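Local atomic coordinates of thiamine-monophosphate kinase (Aquifex aeolicus, PDB entry 1VQV), a protein that probably catalyses the ATP-dependent phosphorylation of thiamine monophosphate to thiamine diphosphate, the active form of vitamin B1. Residues D149-S154 against Q263-H268; A82-N87 against E98-G103; L38-D43 against F131-T136; E175-A180 against C244-K249. One frame throughout, in Å; residues are numbered along the deposited sequence.

Contact 1. Residues D149-S154 against Q263-H268; sequences DSVFVS and QLLFTH
F152 and F266 are paired across two antiparallel strands, 150-153 and 263-268, and four successive residue pairs bring the backbones together. The regular hydrogen bonds fall at the S150-H268 and F152-F266 pairs. F152 N to F266 O (3.1 Å) is matched by its reciprocal bond, whereas H268 N to S150 O is weak. Beyond the last pair S154 N meets L264 O.

Three aromatic side chains gather on the face of F152. F266 and H268 each carry CG between the backbone N and the carbonyl carbon (chi1 55° and 62°), which swings both rings in toward the neighbouring strand. F152 CB sits over one face of the F266 ring, 3.8 Å from its centroid. The two phenyl planes are within 19° of each other but slid apart, so they barely overlap. H268 approaches F152 obliquely, CE1 to CE1 3.4 Å, and its NE2 is hydrogen-bonded to H197.

On the other face, L265 CD1 touches both V151 CG1 (3.7 Å) and V153 CG1 (3.6 Å), an aliphatic patch that also meets I208 of strand 204-208.

Side-chain polar bonds close both ends. S154 OG donates to Q263 OE1 (2.7 Å) and accepts from L264 N (2.9 Å). T267 OG1 donates to D149 OD2 from above the carboxylate plane; that oxygen also binds N203.

The strands are thus neighbours inside a mixed sheet, between strands 204-208 and 280-286, with an aromatic face, an aliphatic face and hydroxyl-mediated bonds that satisfy polar groups where the regular pairing runs out.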
loop_
_atom_site.group_PDB
_atom_site.type_symbol
_atom_site.label_atom_id
_atom_site.label_comp_id
_atom_site.label_asym_id
_atom_site.label_seq_id
_atom_site.Cartn_x
_atom_site.Cartn_y
_atom_site.Cartn_z
ATOM N N ASP B 149 -21.576 29.480 -1.626
ATOM C CA ASP B 149 -20.915 28.653 -2.648
ATOM C C ASP B 149 -21.884 27.902 -3.552
ATOM O O ASP B 149 -22.903 27.379 -3.087
ATOM C CB ASP B 149 -19.998 27.581 -2.019
ATOM C CG ASP B 149 -18.609 28.095 -1.678
ATOM O OD1 ASP B 149 -18.157 29.092 -2.280
ATOM O OD2 ASP B 149 -17.957 27.473 -0.812
ATOM N N SER B 150 -21.564 27.844 -4.841
ATOM C CA SER B 150 -22.382 27.055 -5.752
ATOM C C SER B 150 -21.781 25.642 -5.670
ATOM O O SER B 150 -20.676 25.458 -5.136
ATOM C CB SER B 150 -22.307 27.591 -7.182
ATOM O OG SER B 150 -23.184 28.698 -7.354
ATOM N N VAL B 151 -22.502 24.637 -6.153
ATOM C CA VAL B 151 -21.968 23.279 -6.095
ATOM C C VAL B 151 -21.789 22.736 -7.512
ATOM O O VAL B 151 -22.747 22.633 -8.274
ATOM C CB VAL B 151 -22.891 22.346 -5.256
ATOM C CG1 VAL B 151 -22.225 20.984 -5.052
ATOM C CG2 VAL B 151 -23.187 22.991 -3.904
ATOM N N PHE B 152 -20.550 22.413 -7.863
ATOM C CA PHE B 152 -20.244 21.892 -9.197
ATOM C C PHE B 152 -19.762 20.451 -9.177
ATOM O O PHE B 152 -19.320 19.947 -8.139
ATOM C CB PHE B 152 -19.134 22.705 -9.883
ATOM C CG PHE B 152 -19.385 24.173 -9.936
ATOM C CD1 PHE B 152 -19.149 24.976 -8.820
ATOM C CD2 PHE B 152 -19.842 24.764 -11.109
ATOM C CE1 PHE B 152 -19.365 26.361 -8.871
ATOM C CE2 PHE B 152 -20.062 26.140 -11.173
ATOM C CZ PHE B 152 -19.821 26.942 -10.051
ATOM N N VAL B 153 -19.862 19.806 -10.339
ATOM C CA VAL B 153 -19.367 18.449 -10.555
ATOM C C VAL B 153 -18.750 18.466 -11.949
ATOM O O VAL B 153 -19.194 19.204 -12.823
ATOM C CB VAL B 153 -20.468 17.333 -10.512
ATOM C CG1 VAL B 153 -21.136 17.305 -9.156
ATOM C CG2 VAL B 153 -21.488 17.523 -11.633
ATOM N N SER B 154 -17.709 17.673 -12.161
ATOM C CA SER B 154 -17.088 17.625 -13.475
ATOM C C SER B 154 -17.739 16.496 -14.244
ATOM O O SER B 154 -18.394 15.646 -13.653
ATOM C CB SER B 154 -15.582 17.380 -13.358
ATOM O OG SER B 154 -15.308 16.214 -12.616
ATOM N N GLN B 263 -15.489 11.511 -10.781
ATOM C CA GLN B 263 -15.690 12.910 -11.128
ATOM C C GLN B 263 -15.546 13.728 -9.851
ATOM O O GLN B 263 -15.677 13.208 -8.744
ATOM C CB GLN B 263 -17.070 13.134 -11.754
ATOM C CG GLN B 263 -17.235 12.553 -13.155
ATOM C CD GLN B 263 -16.221 13.092 -14.161
ATOM O OE1 GLN B 263 -15.269 13.779 -13.803
ATOM N NE2 GLN B 263 -16.419 12.765 -15.423
ATOM N N LEU B 264 -15.267 15.012 -10.005
ATOM C CA LEU B 264 -15.092 15.893 -8.859
ATOM C C LEU B 264 -16.372 16.554 -8.377
ATOM O O LEU B 264 -17.248 16.884 -9.170
ATOM C CB LEU B 264 -14.091 16.985 -9.205
ATOM C CG LEU B 264 -12.690 16.503 -9.538
ATOM C CD1 LEU B 264 -11.888 17.640 -10.107
ATOM C CD2 LEU B 264 -12.034 15.945 -8.271
ATOM N N LEU B 265 -16.474 16.733 -7.063
ATOM C CA LEU B 265 -17.609 17.415 -6.448
ATOM C C LEU B 265 -16.928 18.484 -5.606
ATOM O O LEU B 265 -16.314 18.171 -4.590
ATOM C CB LEU B 265 -18.411 16.477 -5.557
ATOM C CG LEU B 265 -19.515 17.141 -4.737
ATOM C CD1 LEU B 265 -20.527 17.795 -5.639
ATOM C CD2 LEU B 265 -20.188 16.103 -3.870
ATOM N N PHE B 266 -17.013 19.736 -6.051
ATOM C CA PHE B 266 -16.357 20.841 -5.372
ATOM C C PHE B 266 -17.277 22.028 -5.178
ATOM O O PHE B 266 -18.377 22.045 -5.699
ATOM C CB PHE B 266 -15.102 21.261 -6.163
ATOM C CG PHE B 266 -15.360 21.618 -7.627
ATOM C CD1 PHE B 266 -15.206 22.929 -8.083
ATOM C CD2 PHE B 266 -15.729 20.643 -8.556
ATOM C CE1 PHE B 266 -15.413 23.260 -9.442
ATOM C CE2 PHE B 266 -15.938 20.969 -9.909
ATOM C CZ PHE B 266 -15.778 22.281 -10.346
ATOM N N THR B 267 -16.842 23.018 -4.408
ATOM C CA THR B 267 -17.658 24.203 -4.191
ATOM C C THR B 267 -16.832 25.471 -4.171
ATOM O O THR B 267 -15.691 25.487 -3.703
ATOM C CB THR B 267 -18.432 24.178 -2.861
ATOM O OG1 THR B 267 -17.539 24.485 -1.788
ATOM C CG2 THR B 267 -19.066 22.841 -2.630
ATOM N N HIS B 268 -17.440 26.531 -4.695
ATOM C CA HIS B 268 -16.856 27.859 -4.734
ATOM C C HIS B 268 -17.850 28.861 -5.328
ATOM O O HIS B 268 -18.865 28.470 -5.911
ATOM C CB HIS B 268 -15.514 27.854 -5.496
ATOM C CG HIS B 268 -15.607 27.460 -6.942
ATOM N ND1 HIS B 268 -16.496 28.040 -7.822
ATOM C CD2 HIS B 268 -14.823 26.644 -7.688
ATOM C CE1 HIS B 268 -16.249 27.604 -9.046
ATOM N NE2 HIS B 268 -15.238 26.759 -8.991
#

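Contact 2. Residues A82-N87 against E98-G103; sequences ALISLN and ERFYIG
L86 and Y101 approach from opposite directions, the leucine extending from strand 77-88 and the phenol from helix 94-111. L86 CD1 is the branch that meets the ring, lying 3.6 Å from Y101 CE2 and close to the hydroxyl as well, in an oblique approach. CD2 lies against F100, 4.1 Å from its CZ, while CD1 reaches both rings, so L86 fits against two consecutive aromatics.

Those aromatics are turned against each other: F100 CD2 stands 3.7 Å above the centre of the Y101 ring, while Y101 CD2 lies in the plane of F100 at its edge. F100 CG is anti to the backbone N (chi1 167°), and in Y101 CG is anti to the carbonyl carbon (chi1 -80°), so neighbouring residues on the helix send both rings to the sheet. I84 completes the group with CG2, which meets the edge of F100 at CE2 (4.3 Å) and comes 4.0 Å from Y101 OH.

With an alanine at L86 both methyl branches would go, which is likely to open a gap between the strand and the two rings and leave the Y101 ring freer to shift. I128 of strand 127-136 packs on L86 and F100, and I15 of the second subunit packs on Y101.

Strand and helix are the first two elements of a beta-alpha-beta unit completed by strand 114-122. No hydrogen bond joins the two segments; between them Y101, a residue of the ATP site, is held by apolar packing, with the partner subunit adding to it.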
loop_
_atom_site.group_PDB
_atom_site.type_symbol
_atom_site.label_atom_id
_atom_site.label_comp_id
_atom_site.label_asym_id
_atom_site.label_seq_id
_atom_site.Cartn_x
_atom_site.Cartn_y
_atom_site.Cartn_z
ATOM N N ALA B 82 4.418 5.950 -6.915
ATOM C CA ALA B 82 3.502 4.848 -6.690
ATOM C C ALA B 82 4.180 3.516 -6.357
ATOM O O ALA B 82 5.232 3.179 -6.910
ATOM C CB ALA B 82 2.619 4.679 -7.907
ATOM N N LEU B 83 3.565 2.779 -5.436
ATOM C CA LEU B 83 4.023 1.454 -5.012
ATOM C C LEU B 83 2.896 0.467 -5.347
ATOM O O LEU B 83 1.768 0.603 -4.850
ATOM C CB LEU B 83 4.286 1.402 -3.501
ATOM C CG LEU B 83 5.501 2.094 -2.899
ATOM C CD1 LEU B 83 5.553 1.807 -1.422
ATOM C CD2 LEU B 83 6.756 1.580 -3.560
ATOM N N ILE B 84 3.197 -0.523 -6.181
ATOM C CA ILE B 84 2.187 -1.493 -6.564
ATOM C C ILE B 84 2.465 -2.890 -6.043
ATOM O O ILE B 84 3.457 -3.522 -6.399
ATOM C CB ILE B 84 2.026 -1.544 -8.088
ATOM C CG1 ILE B 84 1.534 -0.183 -8.582
ATOM C CG2 ILE B 84 1.064 -2.659 -8.471
ATOM C CD1 ILE B 84 1.254 -0.119 -10.045
ATOM N N SER B 85 1.550 -3.358 -5.206
ATOM C CA SER B 85 1.646 -4.665 -4.588
ATOM C C SER B 85 0.667 -5.632 -5.264
ATOM O O SER B 85 -0.530 -5.354 -5.370
ATOM C CB SER B 85 1.345 -4.524 -3.089
ATOM O OG SER B 85 1.597 -5.716 -2.376
ATOM N N LEU B 86 1.178 -6.768 -5.729
ATOM C CA LEU B 86 0.324 -7.737 -6.399
ATOM C C LEU B 86 0.230 -9.096 -5.728
ATOM O O LEU B 86 1.241 -9.687 -5.354
ATOM C CB LEU B 86 0.783 -7.940 -7.845
ATOM C CG LEU B 86 0.615 -6.780 -8.824
ATOM C CD1 LEU B 86 1.035 -7.251 -10.195
ATOM C CD2 LEU B 86 -0.844 -6.310 -8.850
ATOM N N ASN B 87 -1.007 -9.566 -5.572
ATOM C CA ASN B 87 -1.308 -10.882 -5.014
ATOM C C ASN B 87 -1.732 -11.673 -6.249
ATOM O O ASN B 87 -2.838 -11.493 -6.749
ATOM C CB ASN B 87 -2.492 -10.815 -4.047
ATOM C CG ASN B 87 -2.132 -10.227 -2.703
ATOM O OD1 ASN B 87 -2.982 -10.142 -1.816
ATOM N ND2 ASN B 87 -0.875 -9.819 -2.535
ATOM N N GLU B 98 2.088 -8.961 -17.668
ATOM C CA GLU B 98 2.761 -8.081 -18.622
ATOM C C GLU B 98 1.803 -7.016 -19.176
ATOM O O GLU B 98 2.182 -5.856 -19.347
ATOM C CB GLU B 98 3.345 -8.884 -19.791
ATOM C CG GLU B 98 4.472 -8.134 -20.504
ATOM C CD GLU B 98 4.895 -8.757 -21.837
ATOM O OE1 GLU B 98 5.224 -9.973 -21.865
ATOM O OE2 GLU B 98 4.910 -8.017 -22.859
ATOM N N ARG B 99 0.570 -7.421 -19.466
ATOM C CA ARG B 99 -0.413 -6.496 -19.998
ATOM C C ARG B 99 -0.907 -5.563 -18.915
ATOM O O ARG B 99 -1.270 -4.420 -19.186
ATOM C CB ARG B 99 -1.565 -7.265 -20.634
ATOM C CG ARG B 99 -1.180 -7.839 -21.986
ATOM C CD ARG B 99 -2.222 -8.784 -22.551
ATOM N NE ARG B 99 -1.757 -9.363 -23.811
ATOM C CZ ARG B 99 -2.179 -8.993 -25.019
ATOM N NH1 ARG B 99 -3.095 -8.042 -25.142
ATOM N NH2 ARG B 99 -1.677 -9.569 -26.106
ATOM N N PHE B 100 -0.899 -6.049 -17.682
ATOM C CA PHE B 100 -1.324 -5.247 -16.550
ATOM C C PHE B 100 -0.361 -4.073 -16.393
ATOM O O PHE B 100 -0.781 -2.918 -16.258
ATOM C CB PHE B 100 -1.313 -6.084 -15.266
ATOM C CG PHE B 100 -1.432 -5.264 -14.018
ATOM C CD1 PHE B 100 -2.673 -4.847 -13.564
ATOM C CD2 PHE B 100 -0.296 -4.836 -13.349
ATOM C CE1 PHE B 100 -2.784 -4.006 -12.463
ATOM C CE2 PHE B 100 -0.395 -3.997 -12.251
ATOM C CZ PHE B 100 -1.641 -3.580 -11.808
ATOM N N TYR B 101 0.931 -4.373 -16.412
ATOM C CA TYR B 101 1.945 -3.340 -16.257
ATOM C C TYR B 101 2.097 -2.388 -17.445
ATOM O O TYR B 101 2.664 -1.303 -17.306
ATOM C CB TYR B 101 3.279 -3.987 -15.891
ATOM C CG TYR B 101 3.347 -4.335 -14.422
ATOM C CD1 TYR B 101 3.380 -3.328 -13.463
ATOM C CD2 TYR B 101 3.333 -5.661 -13.993
ATOM C CE1 TYR B 101 3.396 -3.625 -12.116
ATOM C CE2 TYR B 101 3.346 -5.979 -12.645
ATOM C CZ TYR B 101 3.382 -4.959 -11.703
ATOM O OH TYR B 101 3.434 -5.269 -10.350
ATOM N N ILE B 102 1.572 -2.808 -18.597
ATOM C CA ILE B 102 1.570 -2.017 -19.821
ATOM C C ILE B 102 0.594 -0.888 -19.542
ATOM O O ILE B 102 0.904 0.286 -19.737
ATOM C CB ILE B 102 1.044 -2.846 -21.039
ATOM C CG1 ILE B 102 2.099 -3.866 -21.478
ATOM C CG2 ILE B 102 0.661 -1.916 -22.195
ATOM C CD1 ILE B 102 1.667 -4.751 -22.650
ATOM N N GLY B 103 -0.587 -1.267 -19.066
ATOM C CA GLY B 103 -1.607 -0.295 -18.738
ATOM C C GLY B 103 -1.153 0.651 -17.639
ATOM O O GLY B 103 -1.518 1.822 -17.634
#

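Contact 3. Residues L38-D43 against F131-T136; sequences LLLTTD and FLVGET
From L38 opposite E135 to T42 opposite F131, the strands run antiparallel in an unbroken register, their axes 4.4 Å apart at closest. Hydrogen-bonded pairs form at L39-G134 and T41-L132. L132 N reaches T41 O at 2.9 Å, and T41 N returns to L132 O at 3.0 Å. At the other pair G134 N binds L39 O. V133 CA and F131 CA add C-H...O contacts to L39 O and T41 O.

These are strand 38-46, an edge strand of the four-stranded mixed sheet within this chain, and its neighbour, both in the N-terminal, PurM-like domain. The face bearing L38, L40 and F131 looks to the second subunit, where F131 stacks on F131 of that chain and L38 packs on its L38.

On this face L40 and V133 lie side by side, pointing the same way, with L40 CD2 3.9 Å from V133 CG2. On the opposite face T41 places CG2 between its backbone N and carbonyl carbon, and that methyl rests 3.5 Å from L132 CB; OG1, anti to the backbone N (chi1 -171°), turns to a weak bond with N68. G134 has no side chain beside L39, whose CD1 meets T136 OG1. T41, T42 and D43 are magnesium ligands, and the side chain of L39 touches D27, another of them.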
loop_
_atom_site.group_PDB
_atom_site.type_symbol
_atom_site.label_atom_id
_atom_site.label_comp_id
_atom_site.label_asym_id
_atom_site.label_seq_id
_atom_site.Cartn_x
_atom_site.Cartn_y
_atom_site.Cartn_z
ATOM N N LEU B 38 2.138 16.553 1.429
ATOM C CA LEU B 38 2.175 15.290 0.712
ATOM C C LEU B 38 0.832 14.642 0.883
ATOM O O LEU B 38 0.214 14.759 1.926
ATOM C CB LEU B 38 3.239 14.361 1.269
ATOM C CG LEU B 38 4.668 14.732 0.927
ATOM C CD1 LEU B 38 5.562 13.631 1.439
ATOM C CD2 LEU B 38 4.843 14.898 -0.573
ATOM N N LEU B 39 0.357 13.972 -0.149
ATOM C CA LEU B 39 -0.928 13.318 -0.042
ATOM C C LEU B 39 -0.695 11.825 -0.189
ATOM O O LEU B 39 -0.176 11.356 -1.203
ATOM C CB LEU B 39 -1.877 13.845 -1.119
ATOM C CG LEU B 39 -2.195 15.340 -1.029
ATOM C CD1 LEU B 39 -3.142 15.737 -2.147
ATOM C CD2 LEU B 39 -2.812 15.655 0.327
ATOM N N LEU B 40 -1.050 11.093 0.856
ATOM C CA LEU B 40 -0.886 9.663 0.854
ATOM C C LEU B 40 -2.238 9.013 0.598
ATOM O O LEU B 40 -3.246 9.351 1.239
ATOM C CB LEU B 40 -0.323 9.213 2.192
ATOM C CG LEU B 40 0.915 9.992 2.646
ATOM C CD1 LEU B 40 1.373 9.448 3.994
ATOM C CD2 LEU B 40 2.022 9.894 1.613
ATOM N N THR B 41 -2.251 8.093 -0.364
ATOM C CA THR B 41 -3.460 7.379 -0.733
ATOM C C THR B 41 -3.206 5.902 -1.059
ATOM O O THR B 41 -2.105 5.510 -1.455
ATOM C CB THR B 41 -4.171 8.042 -1.970
ATOM O OG1 THR B 41 -5.460 7.439 -2.168
ATOM C CG2 THR B 41 -3.348 7.857 -3.246
ATOM N N THR B 42 -4.245 5.093 -0.866
ATOM C CA THR B 42 -4.217 3.666 -1.175
ATOM C C THR B 42 -5.597 3.242 -1.697
ATOM O O THR B 42 -6.616 3.807 -1.303
ATOM C CB THR B 42 -3.840 2.790 0.073
ATOM O OG1 THR B 42 -3.932 1.405 -0.278
ATOM C CG2 THR B 42 -4.770 3.059 1.253
ATOM N N ASP B 43 -5.614 2.281 -2.615
ATOM C CA ASP B 43 -6.856 1.747 -3.161
ATOM C C ASP B 43 -6.616 0.274 -3.475
ATOM O O ASP B 43 -5.466 -0.172 -3.574
ATOM C CB ASP B 43 -7.286 2.494 -4.427
ATOM C CG ASP B 43 -6.403 2.179 -5.622
ATOM O OD1 ASP B 43 -5.163 2.209 -5.453
ATOM O OD2 ASP B 43 -6.937 1.908 -6.731
ATOM N N PHE B 131 -0.397 2.142 -3.974
ATOM C CA PHE B 131 -0.045 3.202 -3.048
ATOM C C PHE B 131 0.455 4.370 -3.864
ATOM O O PHE B 131 1.288 4.208 -4.746
ATOM C CB PHE B 131 1.053 2.702 -2.106
ATOM C CG PHE B 131 1.654 3.762 -1.211
ATOM C CD1 PHE B 131 0.871 4.449 -0.273
ATOM C CD2 PHE B 131 3.032 4.007 -1.246
ATOM C CE1 PHE B 131 1.457 5.357 0.621
ATOM C CE2 PHE B 131 3.627 4.908 -0.361
ATOM C CZ PHE B 131 2.843 5.583 0.575
ATOM N N LEU B 132 -0.041 5.555 -3.556
ATOM C CA LEU B 132 0.375 6.716 -4.301
ATOM C C LEU B 132 0.645 7.916 -3.434
ATOM O O LEU B 132 -0.129 8.242 -2.534
ATOM C CB LEU B 132 -0.691 7.070 -5.318
ATOM C CG LEU B 132 -0.412 8.290 -6.185
ATOM C CD1 LEU B 132 0.768 8.036 -7.085
ATOM C CD2 LEU B 132 -1.638 8.581 -7.013
ATOM N N VAL B 133 1.756 8.575 -3.724
ATOM C CA VAL B 133 2.121 9.767 -2.999
ATOM C C VAL B 133 2.068 10.948 -3.948
ATOM O O VAL B 133 2.566 10.861 -5.072
ATOM C CB VAL B 133 3.519 9.668 -2.439
ATOM C CG1 VAL B 133 3.828 10.929 -1.654
ATOM C CG2 VAL B 133 3.635 8.434 -1.571
ATOM N N GLY B 134 1.456 12.044 -3.495
ATOM C CA GLY B 134 1.348 13.244 -4.314
ATOM C C GLY B 134 1.553 14.528 -3.522
ATOM O O GLY B 134 1.087 14.655 -2.396
ATOM N N GLU B 135 2.249 15.493 -4.105
ATOM C CA GLU B 135 2.502 16.763 -3.433
ATOM C C GLU B 135 1.379 17.781 -3.708
ATOM O O GLU B 135 0.604 17.613 -4.645
ATOM C CB GLU B 135 3.856 17.319 -3.885
ATOM C CG GLU B 135 4.076 17.184 -5.376
ATOM C CD GLU B 135 5.326 17.898 -5.881
ATOM O OE1 GLU B 135 6.402 17.744 -5.245
ATOM O OE2 GLU B 135 5.227 18.604 -6.928
ATOM N N THR B 136 1.286 18.823 -2.881
ATOM C CA THR B 136 0.262 19.863 -3.035
ATOM C C THR B 136 0.757 21.146 -2.406
ATOM O O THR B 136 1.458 21.125 -1.397
ATOM C CB THR B 136 -1.064 19.533 -2.299
ATOM O OG1 THR B 136 -1.550 18.255 -2.721
ATOM C CG2 THR B 136 -2.124 20.589 -2.601
#

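Contact 4. Residues E175-A180 against C244-K249; sequences EPFELA and CEKYGK
K246 lays its extended chain at the edge of the F177 ring, CD 3.9 Å from CZ and near the ring plane. One face of the ring is taken by E178 CG, which sits 3.4 Å above its centre. Beyond the ring K246 NZ forms a long salt bridge with E178 OE2 (3.5 Å), and a water links it weakly to E175 OE2. The same E178 OE2 accepts the hydroxyl of Y247 at 2.5 Å; it lies in the plane of the tyrosine ring, and the hydroxyl meets it nearly along the C-O axis.

E178 also secures its own helix. It is the third residue of helix 176-186, and its OE1 accepts E175 N, at the N-cap position, on the anti lone pair (2.8 Å). The partner helix, 238-246, ends in a turn that fits a Schellman motif, with G248 at positive phi and G248 N bonded to E245 O. A glutamine in place of E178 would probably cost K246 the charge it pairs with most closely and weaken the grip on the tyrosine hydroxyl. With CG anti to the carbonyl carbon (chi1 -59°), the Y247 ring is directed so that its hydroxyl reaches E178, and the ring stacks on Y243.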
loop_
_atom_site.group_PDB
_atom_site.type_symbol
_atom_site.label_atom_id
_atom_site.label_comp_id
_atom_site.label_asym_id
_atom_site.label_seq_id
_atom_site.Cartn_x
_atom_site.Cartn_y
_atom_site.Cartn_z
ATOM N N GLU B 175 -23.153 -2.222 -28.286
ATOM C CA GLU B 175 -23.319 -1.104 -29.204
ATOM C C GLU B 175 -22.280 -0.108 -28.707
ATOM O O GLU B 175 -21.785 -0.238 -27.590
ATOM C CB GLU B 175 -24.727 -0.486 -29.111
ATOM C CG GLU B 175 -25.899 -1.461 -29.362
ATOM C CD GLU B 175 -25.941 -2.053 -30.788
ATOM O OE1 GLU B 175 -25.995 -1.272 -31.778
ATOM O OE2 GLU B 175 -25.929 -3.308 -30.911
ATOM N N PRO B 176 -21.953 0.851 -29.553
ATOM C CA PRO B 176 -20.967 1.873 -29.173
ATOM C C PRO B 176 -21.393 2.665 -27.933
ATOM O O PRO B 176 -20.624 2.821 -27.009
ATOM C CB PRO B 176 -20.904 2.782 -30.416
ATOM C CG PRO B 176 -21.453 1.944 -31.511
ATOM C CD PRO B 176 -22.599 1.188 -30.919
ATOM N N PHE B 177 -22.643 3.124 -27.950
ATOM C CA PHE B 177 -23.096 3.897 -26.812
ATOM C C PHE B 177 -22.899 3.081 -25.554
ATOM O O PHE B 177 -22.640 3.635 -24.491
ATOM C CB PHE B 177 -24.552 4.345 -27.000
ATOM C CG PHE B 177 -25.575 3.402 -26.445
ATOM C CD1 PHE B 177 -25.848 3.375 -25.082
ATOM C CD2 PHE B 177 -26.335 2.606 -27.300
ATOM C CE1 PHE B 177 -26.871 2.576 -24.575
ATOM C CE2 PHE B 177 -27.356 1.804 -26.808
ATOM C CZ PHE B 177 -27.630 1.790 -25.441
ATOM N N GLU B 178 -22.973 1.761 -25.684
ATOM C CA GLU B 178 -22.786 0.889 -24.541
ATOM C C GLU B 178 -21.305 0.734 -24.234
ATOM O O GLU B 178 -20.915 0.623 -23.071
ATOM C CB GLU B 178 -23.448 -0.462 -24.811
ATOM C CG GLU B 178 -24.957 -0.325 -24.956
ATOM C CD GLU B 178 -25.653 -1.598 -25.402
ATOM O OE1 GLU B 178 -25.244 -2.184 -26.425
ATOM O OE2 GLU B 178 -26.627 -2.003 -24.735
ATOM N N LEU B 179 -20.474 0.755 -25.271
ATOM C CA LEU B 179 -19.036 0.628 -25.075
ATOM C C LEU B 179 -18.459 1.820 -24.312
ATOM O O LEU B 179 -17.709 1.641 -23.358
ATOM C CB LEU B 179 -18.316 0.468 -26.418
ATOM C CG LEU B 179 -18.424 -0.904 -27.096
ATOM C CD1 LEU B 179 -17.551 -0.912 -28.337
ATOM C CD2 LEU B 179 -17.988 -2.016 -26.130
ATOM N N ALA B 180 -18.819 3.028 -24.732
ATOM C CA ALA B 180 -18.342 4.244 -24.085
ATOM C C ALA B 180 -18.660 4.212 -22.598
ATOM O O ALA B 180 -17.923 4.775 -21.785
ATOM C CB ALA B 180 -18.981 5.460 -24.727
ATOM N N CYS B 244 -30.474 4.016 -20.494
ATOM C CA CYS B 244 -31.697 4.073 -19.702
ATOM C C CYS B 244 -32.934 3.741 -20.525
ATOM O O CYS B 244 -33.693 2.840 -20.177
ATOM C CB CYS B 244 -31.848 5.457 -19.078
ATOM S SG CYS B 244 -30.839 5.662 -17.614
ATOM N N GLU B 245 -33.137 4.473 -21.611
ATOM C CA GLU B 245 -34.283 4.230 -22.463
ATOM C C GLU B 245 -34.287 2.759 -22.866
ATOM O O GLU B 245 -35.282 2.060 -22.678
ATOM C CB GLU B 245 -34.227 5.130 -23.712
ATOM C CG GLU B 245 -35.453 5.043 -24.645
ATOM C CD GLU B 245 -36.794 5.128 -23.890
ATOM O OE1 GLU B 245 -37.107 4.184 -23.113
ATOM O OE2 GLU B 245 -37.542 6.130 -24.061
ATOM N N LYS B 246 -33.162 2.276 -23.383
ATOM C CA LYS B 246 -33.084 0.895 -23.821
ATOM C C LYS B 246 -33.368 -0.139 -22.763
ATOM O O LYS B 246 -34.003 -1.143 -23.060
ATOM C CB LYS B 246 -31.728 0.592 -24.440
ATOM C CG LYS B 246 -31.573 -0.871 -24.851
ATOM C CD LYS B 246 -30.369 -1.025 -25.741
ATOM C CE LYS B 246 -30.116 -2.439 -26.174
ATOM N NZ LYS B 246 -29.084 -2.362 -27.247
ATOM N N TYR B 247 -32.885 0.070 -21.544
ATOM C CA TYR B 247 -33.136 -0.896 -20.467
ATOM C C TYR B 247 -34.163 -0.315 -19.523
ATOM O O TYR B 247 -34.288 -0.747 -18.377
ATOM C CB TYR B 247 -31.850 -1.240 -19.700
ATOM C CG TYR B 247 -30.802 -1.831 -20.602
ATOM C CD1 TYR B 247 -30.066 -1.011 -21.458
ATOM C CD2 TYR B 247 -30.633 -3.213 -20.700
ATOM C CE1 TYR B 247 -29.202 -1.537 -22.396
ATOM C CE2 TYR B 247 -29.764 -3.764 -21.643
ATOM C CZ TYR B 247 -29.054 -2.919 -22.494
ATOM O OH TYR B 247 -28.234 -3.445 -23.466
ATOM N N GLY B 248 -34.892 0.677 -20.035
ATOM C CA GLY B 248 -35.941 1.343 -19.276
ATOM C C GLY B 248 -35.607 1.656 -17.830
ATOM O O GLY B 248 -36.032 0.947 -16.911
ATOM N N LYS B 249 -34.849 2.724 -17.611
ATOM C CA LYS B 249 -34.490 3.101 -16.246
ATOM C C LYS B 249 -34.453 4.613 -16.109
ATOM O O LYS B 249 -34.556 5.327 -17.111
ATOM C CB LYS B 249 -33.140 2.484 -15.880
ATOM C CG LYS B 249 -33.211 0.989 -15.776
ATOM C CD LYS B 249 -31.898 0.408 -15.307
ATOM C CE LYS B 249 -32.089 -1.007 -14.772
ATOM N NZ LYS B 249 -32.928 -1.004 -13.535
HETATM O O HOH W 1 -28.286 -4.997 -29.126
#

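Overall arrangement
Contacts 2 and 3 belong to one sheet and meet directly: L83 N lies 2.8 Å from F131 O, a probable hydrogen bond between strands 77-88 and 127-136, and their centres are about 17 Å apart. Both touch the second subunit. Contact 3 supplies magnesium ligands and contact 2 an ATP-binding residue, and contact 1, in the other sheet, comes near the site too, the L264 side chain being about 5 Å from that of D207. The nearest atoms of contacts 1 and 3 are about 11 Å apart. Contact 4 falls between the two halves of contact 1 along the chain, yet its centre is about 27 Å away, and it lies apart from the known sites.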